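Local coordinates for RabGAP/TBC protein (Chlamydomonas reinhardtii, PDB 4P17), which is of unconfirmed function, but as a flagellar RabGAP-type TBC-domain protein belongs to a family that typically stimulates GTP hydrolysis by Rab GTPases, at residues 113-118 with 153-158; 246-251 with 298-303. All coordinates share one frame; numbering follows the deposited sequence.

Overall arrangement
In this all-helical TBC fold, buried polar side chains join segments far apart in the chain at two sites. Interaction 1 probably lies among the sequences where relatives carry their arginine and glutamine fingers, whereas interaction 2 fastens helix 299-306 to helix 243-256. Their centres are about 22 Å apart; interaction 1 is about 14 Å from the centre of the chain and interaction 2 about 9 Å. Helix 153-164 connects them: Asn155 serves interaction 1, while the carbonyl Ile157 O packs 3.5 Å from Trp250 CH2 of interaction 2. Leu160, farther along that helix, also touches Val246, Met247 and Trp250. Interaction 2 thus lies apart from the probable finger region, joined to it through helix 153-164.

Interaction 1: 113-118 with 153-158; sequences TDSTHT and AMNTIV
Asp114 faces Asn155 with their CA atoms 7.1 Å apart, and four residues on Thr118 faces Thr156 at a CA separation of 6.8 Å; the turn leaving helix 108-114 thus lies against one side of helix 153-164. Into this turn Asn155 sends its amide, whose CG stands anti to the backbone N (chi1 -164°). Asn155 ND2 makes a weak, long but nearly straight bond to Ser115 OG (3.4 Å, 168°) and packs against Asp114 CB. It also bonds to Tyr150 OH, which in turn bonds to Asp114 OD2. On the other branch, Asn155 OD1 lies 3.2 Å from Thr118 OG1. Asp114 O is 3.3 Å from Thr118 OG1 as well, and the one proton of this hydroxyl cannot fully serve both acceptors. Beside the amide, methyls Thr118 CG2 and Thr156 CG2 meet at 3.6 Å, while Thr156 OG1 bonds to Ser238. With an alanine in place of Asn155, Ser115 OG and Tyr150 OH would probably lose their amide partner and a gap would open between turn and helix. Asp114 fits the aspartate of the TBC IxxDxxR motif, but His117 occupies the arginine-finger position and Arg152 the glutamine of YxQ. The amide and hydroxyl contacts are consistent with a finger scaffold that is kept, although canonical dual-finger catalysis seems unlikely.

Interaction 2: 246-251 with 298-303; sequences VMRTWD and QRDVLM
Arg248 reaches from helix 243-256 across the first turn of helix 299-306, a turn opened by Gln298, the N-cap residue, whose OE1 accepts from Val301 N at 2.9 Å. Next comes Arg299, whose extended chain crosses Arg248 at about a right angle, its CD 3.9 Å from Arg248 CG. The two guanidinium planes stand nearly perpendicular, and water 1 accepts from both Arg248 NH1 and Arg299 NE, a bridge likely to ease the like charges. Arg299 finds its counter-charge in Asp34, on helix 27-50. Asp300 supplies the salt bridge: Arg248 NH1 donates to Asp300 OD1 at 2.9 Å (155°), the oxygen lying close to the guanidinium plane although the carboxylate is turned 53° from it. The other oxygen, Asp300 OD2, bonds to Asn36, so both carboxylate oxygens have a partner. In the all-helical TBC fold this joins two helices whose short segments run 9.8 Å apart, inclined by 38°, with helix 27-50 alongside. Water 2 accepts from Arg248 NH2 and donates to Asp300 O, while Arg65 O also accepts from NH2. Leu302 adds a looser apolar touch to Thr249 and also touches Val264 and Met268 of helix 259-271. Met303, bent at chi2 and chi3, lays CG over one face of the Arg248 guanidinium and brings CB to 3.5 Å from Arg248 NH2; its methyl CE then comes 4.0 Å from Thr249 CA.

Interaction 1: 113-118 with 153-158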
ATOM      1  N   THR A 113      16.298 -13.195  -5.758  1.00  9.99           N
ATOM      2  CA  THR A 113      15.969 -14.186  -4.738  1.00  9.91           C
ATOM      3  C   THR A 113      14.704 -13.807  -3.955  1.00  8.43           C
ATOM      4  O   THR A 113      13.857 -14.663  -3.665  1.00 10.62           O
ATOM      5  CB  THR A 113      17.172 -14.383  -3.783  1.00  9.92           C
ATOM      6  OG1 THR A 113      18.278 -14.857  -4.538  1.00  9.94           O
ATOM      7  CG2 THR A 113      16.850 -15.377  -2.673  1.00 13.17           C
ATOM      8  N   ASP A 114      14.552 -12.539  -3.604  1.00 10.03           N
ATOM      9  CA  ASP A 114      13.331 -12.138  -2.891  1.00 13.03           C
ATOM     10  C   ASP A 114      12.063 -12.468  -3.723  1.00 25.82           C
ATOM     11  O   ASP A 114      10.978 -12.575  -3.178  1.00 16.82           O
ATOM     12  CB  ASP A 114      13.399 -10.647  -2.523  1.00 19.34           C
ATOM     13  CG  ASP A 114      14.459 -10.331  -1.432  1.00 20.60           C
ATOM     14  OD1 ASP A 114      15.212 -11.235  -0.950  1.00 17.46           O
ATOM     15  OD2 ASP A 114      14.572  -9.146  -1.063  1.00 24.39           O
ATOM     16  N   SER A 115      12.211 -12.692  -5.028  1.00 26.49           N
ATOM     17  CA  SER A 115      11.084 -13.122  -5.877  1.00 11.44           C
ATOM     18  C   SER A 115      10.817 -14.637  -5.917  1.00 14.16           C
ATOM     19  O   SER A 115       9.874 -15.085  -6.571  1.00 25.77           O
ATOM     20  CB  SER A 115      11.313 -12.620  -7.299  1.00 32.90           C
ATOM     21  OG  SER A 115      11.134 -11.214  -7.369  1.00 16.93           O
ATOM     22  N   THR A 116      11.613 -15.436  -5.239  1.00 17.63           N
ATOM     23  CA  THR A 116      11.333 -16.848  -5.209  1.00 20.15           C
ATOM     24  C   THR A 116      10.338 -17.164  -4.088  1.00 36.16           C
ATOM     25  O   THR A 116      10.002 -18.321  -3.867  1.00 20.67           O
ATOM     26  CB  THR A 116      12.606 -17.657  -5.039  1.00 28.93           C
ATOM     27  OG1 THR A 116      13.173 -17.389  -3.752  1.00 19.14           O
ATOM     28  CG2 THR A 116      13.605 -17.293  -6.165  1.00 14.84           C
ATOM     29  N   HIS A 117       9.834 -16.153  -3.386  1.00 28.48           N
ATOM     30  CA  HIS A 117       8.797 -16.453  -2.390  1.00 34.55           C
ATOM     31  C   HIS A 117       7.718 -15.367  -2.257  1.00 37.94           C
ATOM     32  O   HIS A 117       6.745 -15.521  -1.499  1.00 35.74           O
ATOM     33  CB  HIS A 117       9.458 -16.771  -1.026  1.00 19.44           C
ATOM     34  CG  HIS A 117      10.447 -15.756  -0.551  1.00 22.12           C
ATOM     35  ND1 HIS A 117      11.796 -15.850  -0.814  1.00 28.48           N
ATOM     36  CD2 HIS A 117      10.289 -14.659   0.228  1.00 20.44           C
ATOM     37  CE1 HIS A 117      12.425 -14.839  -0.242  1.00 30.81           C
ATOM     38  NE2 HIS A 117      11.535 -14.101   0.396  1.00 37.51           N
ATOM     39  N   THR A 118       7.859 -14.295  -3.023  1.00 25.50           N
ATOM     40  CA  THR A 118       6.777 -13.328  -3.159  1.00 25.35           C
ATOM     41  C   THR A 118       5.848 -13.761  -4.300  1.00 27.41           C
ATOM     42  O   THR A 118       6.253 -14.543  -5.162  1.00 33.43           O
ATOM     43  CB  THR A 118       7.310 -11.927  -3.449  1.00 30.36           C
ATOM     44  OG1 THR A 118       8.120 -11.982  -4.618  1.00 23.71           O
ATOM     45  CG2 THR A 118       8.151 -11.399  -2.282  1.00 29.00           C
ATOM     46  N   ALA A 153      11.084  -5.198   1.539  1.00 11.69           N
ATOM     47  CA  ALA A 153       9.795  -4.522   1.567  1.00  7.93           C
ATOM     48  C   ALA A 153       9.398  -3.992   0.190  1.00  9.41           C
ATOM     49  O   ALA A 153       8.248  -4.032  -0.193  1.00 12.79           O
ATOM     50  CB  ALA A 153       9.843  -3.355   2.593  1.00  7.17           C
ATOM     51  N   MET A 154      10.370  -3.478  -0.543  1.00 13.70           N
ATOM     52  CA  MET A 154      10.084  -2.834  -1.817  1.00 11.80           C
ATOM     53  C   MET A 154       9.649  -3.852  -2.879  1.00  9.19           C
ATOM     54  O   MET A 154       9.038  -3.494  -3.865  1.00  8.25           O
ATOM     55  CB  MET A 154      11.306  -2.034  -2.280  1.00 11.96           C
ATOM     56  CG  MET A 154      11.653  -0.824  -1.386  1.00 18.47           C
ATOM     57  SD  MET A 154      13.403  -0.322  -1.522  1.00 21.35           S
ATOM     58  CE  MET A 154      13.398   0.397  -3.170  1.00 16.43           C
ATOM     59  N   ASN A 155       9.937  -5.133  -2.676  1.00  7.87           N
ATOM     60  CA  ASN A 155       9.578  -6.126  -3.690  1.00 10.58           C
ATOM     61  C   ASN A 155       8.073  -6.204  -3.870  1.00  7.76           C
ATOM     62  O   ASN A 155       7.561  -5.989  -4.965  1.00  7.65           O
ATOM     63  CB  ASN A 155      10.151  -7.506  -3.335  1.00 11.34           C
ATOM     64  CG  ASN A 155      10.151  -8.451  -4.516  1.00  8.89           C
ATOM     65  OD1 ASN A 155       9.099  -8.925  -4.953  1.00 29.88           O
ATOM     66  ND2 ASN A 155      11.325  -8.774  -4.999  1.00 14.31           N
ATOM     67  N   THR A 156       7.330  -6.424  -2.788  1.00  7.53           N
ATOM     68  CA  THR A 156       5.891  -6.589  -2.932  1.00  5.72           C
ATOM     69  C   THR A 156       5.203  -5.237  -3.219  1.00  4.91           C
ATOM     70  O   THR A 156       4.196  -5.182  -3.912  1.00  5.61           O
ATOM     71  CB  THR A 156       5.252  -7.291  -1.680  1.00  8.34           C
ATOM     72  OG1 THR A 156       5.543  -6.558  -0.492  1.00 13.06           O
ATOM     73  CG2 THR A 156       5.783  -8.744  -1.542  1.00 10.32           C
ATOM     74  N   ILE A 157       5.767  -4.136  -2.736  1.00  8.11           N
ATOM     75  CA  ILE A 157       5.266  -2.808  -3.118  1.00  7.46           C
ATOM     76  C   ILE A 157       5.297  -2.608  -4.639  1.00  7.46           C
ATOM     77  O   ILE A 157       4.327  -2.233  -5.264  1.00  8.06           O
ATOM     78  CB  ILE A 157       6.089  -1.698  -2.428  1.00  5.41           C
ATOM     79  CG1 ILE A 157       5.857  -1.750  -0.913  1.00  6.63           C
ATOM     80  CG2 ILE A 157       5.673  -0.309  -2.939  1.00  3.56           C
ATOM     81  CD1 ILE A 157       6.695  -0.800  -0.120  1.00  6.63           C
ATOM     82  N   VAL A 158       6.431  -2.877  -5.265  1.00  7.99           N
ATOM     83  CA  VAL A 158       6.521  -2.626  -6.680  1.00  1.82           C
ATOM     84  C   VAL A 158       5.676  -3.627  -7.454  1.00  4.59           C
ATOM     85  O   VAL A 158       5.136  -3.299  -8.519  1.00  6.87           O
ATOM     86  CB  VAL A 158       7.983  -2.662  -7.156  1.00  5.97           C
ATOM     87  CG1 VAL A 158       8.044  -2.743  -8.698  1.00 12.17           C
ATOM     88  CG2 VAL A 158       8.688  -1.474  -6.640  1.00  4.41           C
TER

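Interaction 2: 246-251 with 298-303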
ATOM      1  N   VAL A 246      -5.698  -2.940  -0.009  1.00  6.85           N
ATOM      2  CA  VAL A 246      -4.410  -2.246  -0.000  1.00  6.55           C
ATOM      3  C   VAL A 246      -4.491  -0.975  -0.850  1.00  3.21           C
ATOM      4  O   VAL A 246      -4.046   0.096  -0.410  1.00  5.52           O
ATOM      5  CB  VAL A 246      -3.260  -3.124  -0.542  1.00  4.66           C
ATOM      6  CG1 VAL A 246      -1.946  -2.334  -0.594  1.00  9.66           C
ATOM      7  CG2 VAL A 246      -3.051  -4.372   0.286  1.00  6.10           C
ATOM      8  N   MET A 247      -5.059  -1.077  -2.050  1.00  5.79           N
ATOM      9  CA  MET A 247      -5.034   0.062  -2.980  1.00  9.09           C
ATOM     10  C   MET A 247      -5.830   1.236  -2.442  1.00  7.02           C
ATOM     11  O   MET A 247      -5.521   2.389  -2.739  1.00  4.02           O
ATOM     12  CB  MET A 247      -5.589  -0.309  -4.360  1.00  5.95           C
ATOM     13  CG  MET A 247      -5.023  -1.539  -4.952  1.00 14.99           C
ATOM     14  SD  MET A 247      -3.290  -1.379  -5.274  1.00 12.70           S
ATOM     15  CE  MET A 247      -3.066  -2.970  -6.110  1.00 18.50           C
ATOM     16  N   ARG A 248      -6.847   0.970  -1.626  1.00  8.30           N
ATOM     17  CA  ARG A 248      -7.561   2.080  -1.017  1.00  3.65           C
ATOM     18  C   ARG A 248      -6.703   2.806   0.006  1.00  5.46           C
ATOM     19  O   ARG A 248      -6.757   4.051   0.131  1.00  7.75           O
ATOM     20  CB  ARG A 248      -8.841   1.593  -0.355  1.00  7.43           C
ATOM     21  CG  ARG A 248      -9.940   1.276  -1.335  1.00  7.59           C
ATOM     22  CD  ARG A 248     -10.606   2.538  -1.872  1.00  9.24           C
ATOM     23  NE  ARG A 248     -11.150   3.377  -0.807  1.00  8.06           N
ATOM     24  CZ  ARG A 248     -12.326   3.152  -0.215  1.00  7.42           C
ATOM     25  NH1 ARG A 248     -13.096   2.135  -0.611  1.00  6.64           N
ATOM     26  NH2 ARG A 248     -12.742   3.957   0.747  1.00  8.17           N
ATOM     27  N   THR A 249      -5.889   2.066   0.739  1.00  1.37           N
ATOM     28  CA  THR A 249      -4.925   2.723   1.632  1.00  3.70           C
ATOM     29  C   THR A 249      -3.944   3.570   0.799  1.00  4.81           C
ATOM     30  O   THR A 249      -3.567   4.699   1.170  1.00  5.53           O
ATOM     31  CB  THR A 249      -4.133   1.736   2.533  1.00  6.03           C
ATOM     32  OG1 THR A 249      -3.103   1.069   1.801  1.00  6.12           O
ATOM     33  CG2 THR A 249      -5.040   0.703   3.200  1.00  4.56           C
ATOM     34  N   TRP A 250      -3.566   3.037  -0.346  1.00  3.07           N
ATOM     35  CA  TRP A 250      -2.602   3.718  -1.210  1.00  6.30           C
ATOM     36  C   TRP A 250      -3.203   4.962  -1.851  1.00  5.78           C
ATOM     37  O   TRP A 250      -2.516   6.008  -1.992  1.00  4.32           O
ATOM     38  CB  TRP A 250      -2.103   2.744  -2.281  1.00  7.83           C
ATOM     39  CG  TRP A 250      -1.110   1.692  -1.762  1.00  6.40           C
ATOM     40  CD1 TRP A 250      -0.831   1.367  -0.425  1.00  4.58           C
ATOM     41  CD2 TRP A 250      -0.268   0.848  -2.563  1.00  5.87           C
ATOM     42  NE1 TRP A 250       0.144   0.383  -0.389  1.00  7.99           N
ATOM     43  CE2 TRP A 250       0.488   0.040  -1.680  1.00  6.60           C
ATOM     44  CE3 TRP A 250      -0.071   0.706  -3.952  1.00  5.28           C
ATOM     45  CZ2 TRP A 250       1.426  -0.912  -2.141  1.00  6.74           C
ATOM     46  CZ3 TRP A 250       0.867  -0.254  -4.403  1.00  5.39           C
ATOM     47  CH2 TRP A 250       1.601  -1.034  -3.494  1.00  4.45           C
ATOM     48  N   ASP A 251      -4.476   4.879  -2.232  1.00  3.55           N
ATOM     49  CA  ASP A 251      -5.208   6.076  -2.710  1.00  4.01           C
ATOM     50  C   ASP A 251      -4.947   7.258  -1.785  1.00  5.22           C
ATOM     51  O   ASP A 251      -4.512   8.313  -2.198  1.00  5.74           O
ATOM     52  CB  ASP A 251      -6.723   5.867  -2.790  1.00  3.63           C
ATOM     53  CG  ASP A 251      -7.149   4.877  -3.885  1.00  7.40           C
ATOM     54  OD1 ASP A 251      -6.349   4.630  -4.794  1.00  3.88           O
ATOM     55  OD2 ASP A 251      -8.306   4.372  -3.834  1.00  2.93           O
ATOM     56  N   GLN A 298     -13.530  -5.752   3.446  1.00 10.80           N
ATOM     57  CA  GLN A 298     -14.399  -4.600   3.579  1.00  9.12           C
ATOM     58  C   GLN A 298     -13.559  -3.333   3.529  1.00 10.22           C
ATOM     59  O   GLN A 298     -13.277  -2.691   4.559  1.00  8.92           O
ATOM     60  CB  GLN A 298     -15.213  -4.672   4.888  1.00 13.98           C
ATOM     61  CG  GLN A 298     -16.711  -4.468   4.696  1.00 13.12           C
ATOM     62  CD  GLN A 298     -17.051  -3.314   3.783  1.00 16.56           C
ATOM     63  OE1 GLN A 298     -16.243  -2.408   3.567  1.00 11.13           O
ATOM     64  NE2 GLN A 298     -18.251  -3.344   3.225  1.00  9.50           N
ATOM     65  N   ARG A 299     -13.134  -2.967   2.328  1.00  4.03           N
ATOM     66  CA  ARG A 299     -12.260  -1.815   2.184  1.00 12.12           C
ATOM     67  C   ARG A 299     -12.975  -0.476   2.468  1.00 10.31           C
ATOM     68  O   ARG A 299     -12.363   0.485   2.920  1.00  6.40           O
ATOM     69  CB  ARG A 299     -11.623  -1.808   0.781  1.00 10.15           C
ATOM     70  CG  ARG A 299     -12.575  -1.810  -0.383  1.00  8.36           C
ATOM     71  CD  ARG A 299     -11.847  -2.126  -1.650  1.00  8.40           C
ATOM     72  NE  ARG A 299     -12.700  -1.936  -2.821  1.00  7.56           N
ATOM     73  CZ  ARG A 299     -13.403  -2.898  -3.395  1.00 10.81           C
ATOM     74  NH1 ARG A 299     -13.385  -4.136  -2.913  1.00  3.83           N
ATOM     75  NH2 ARG A 299     -14.123  -2.621  -4.461  1.00  8.05           N
ATOM     76  N   ASP A 300     -14.289  -0.437   2.271  1.00  8.23           N
ATOM     77  CA  ASP A 300     -15.043   0.758   2.583  1.00  7.92           C
ATOM     78  C   ASP A 300     -15.019   1.024   4.089  1.00  9.45           C
ATOM     79  O   ASP A 300     -14.753   2.149   4.552  1.00  6.24           O
ATOM     80  CB  ASP A 300     -16.504   0.646   2.129  1.00 15.38           C
ATOM     81  CG  ASP A 300     -16.706   0.806   0.632  1.00 17.04           C
ATOM     82  OD1 ASP A 300     -15.836   1.365  -0.081  1.00 16.28           O
ATOM     83  OD2 ASP A 300     -17.810   0.418   0.184  1.00  6.61           O
ATOM     84  N   VAL A 301     -15.303  -0.018   4.860  1.00  8.31           N
ATOM     85  CA  VAL A 301     -15.338   0.118   6.307  1.00  4.95           C
ATOM     86  C   VAL A 301     -13.941   0.379   6.856  1.00  9.08           C
ATOM     87  O   VAL A 301     -13.781   1.143   7.829  1.00  6.45           O
ATOM     88  CB  VAL A 301     -15.946  -1.119   6.936  1.00 11.19           C
ATOM     89  CG1 VAL A 301     -15.809  -1.091   8.459  1.00 14.39           C
ATOM     90  CG2 VAL A 301     -17.396  -1.224   6.486  1.00 10.66           C
ATOM     91  N   LEU A 302     -12.926  -0.233   6.262  1.00  6.87           N
ATOM     92  CA  LEU A 302     -11.565   0.049   6.737  1.00  8.19           C
ATOM     93  C   LEU A 302     -11.261   1.537   6.631  1.00  3.15           C
ATOM     94  O   LEU A 302     -10.713   2.140   7.566  1.00  6.27           O
ATOM     95  CB  LEU A 302     -10.500  -0.740   5.957  1.00  7.99           C
ATOM     96  CG  LEU A 302      -9.069  -0.486   6.484  1.00  9.91           C
ATOM     97  CD1 LEU A 302      -8.902  -0.904   7.957  1.00  3.49           C
ATOM     98  CD2 LEU A 302      -8.057  -1.234   5.610  1.00  7.51           C
ATOM     99  N   MET A 303     -11.514   2.141   5.480  1.00  5.55           N
ATOM    100  CA  MET A 303     -11.087   3.532   5.320  1.00  9.12           C
ATOM    101  C   MET A 303     -12.000   4.464   6.128  1.00 10.97           C
ATOM    102  O   MET A 303     -11.556   5.437   6.736  1.00  8.08           O
ATOM    103  CB  MET A 303     -11.078   3.938   3.865  1.00 11.72           C
ATOM    104  CG  MET A 303     -10.116   3.122   3.016  1.00  8.14           C
ATOM    105  SD  MET A 303      -8.474   2.979   3.746  1.00  7.97           S
ATOM    106  CE  MET A 303      -7.776   4.637   3.659  1.00 10.41           C
TER
HETATM  107  O   HOH W   1     -13.211   0.866  -3.375  1.00  8.19           O
HETATM  108  O   HOH W   2     -14.873   4.167   2.851  1.00 12.14           O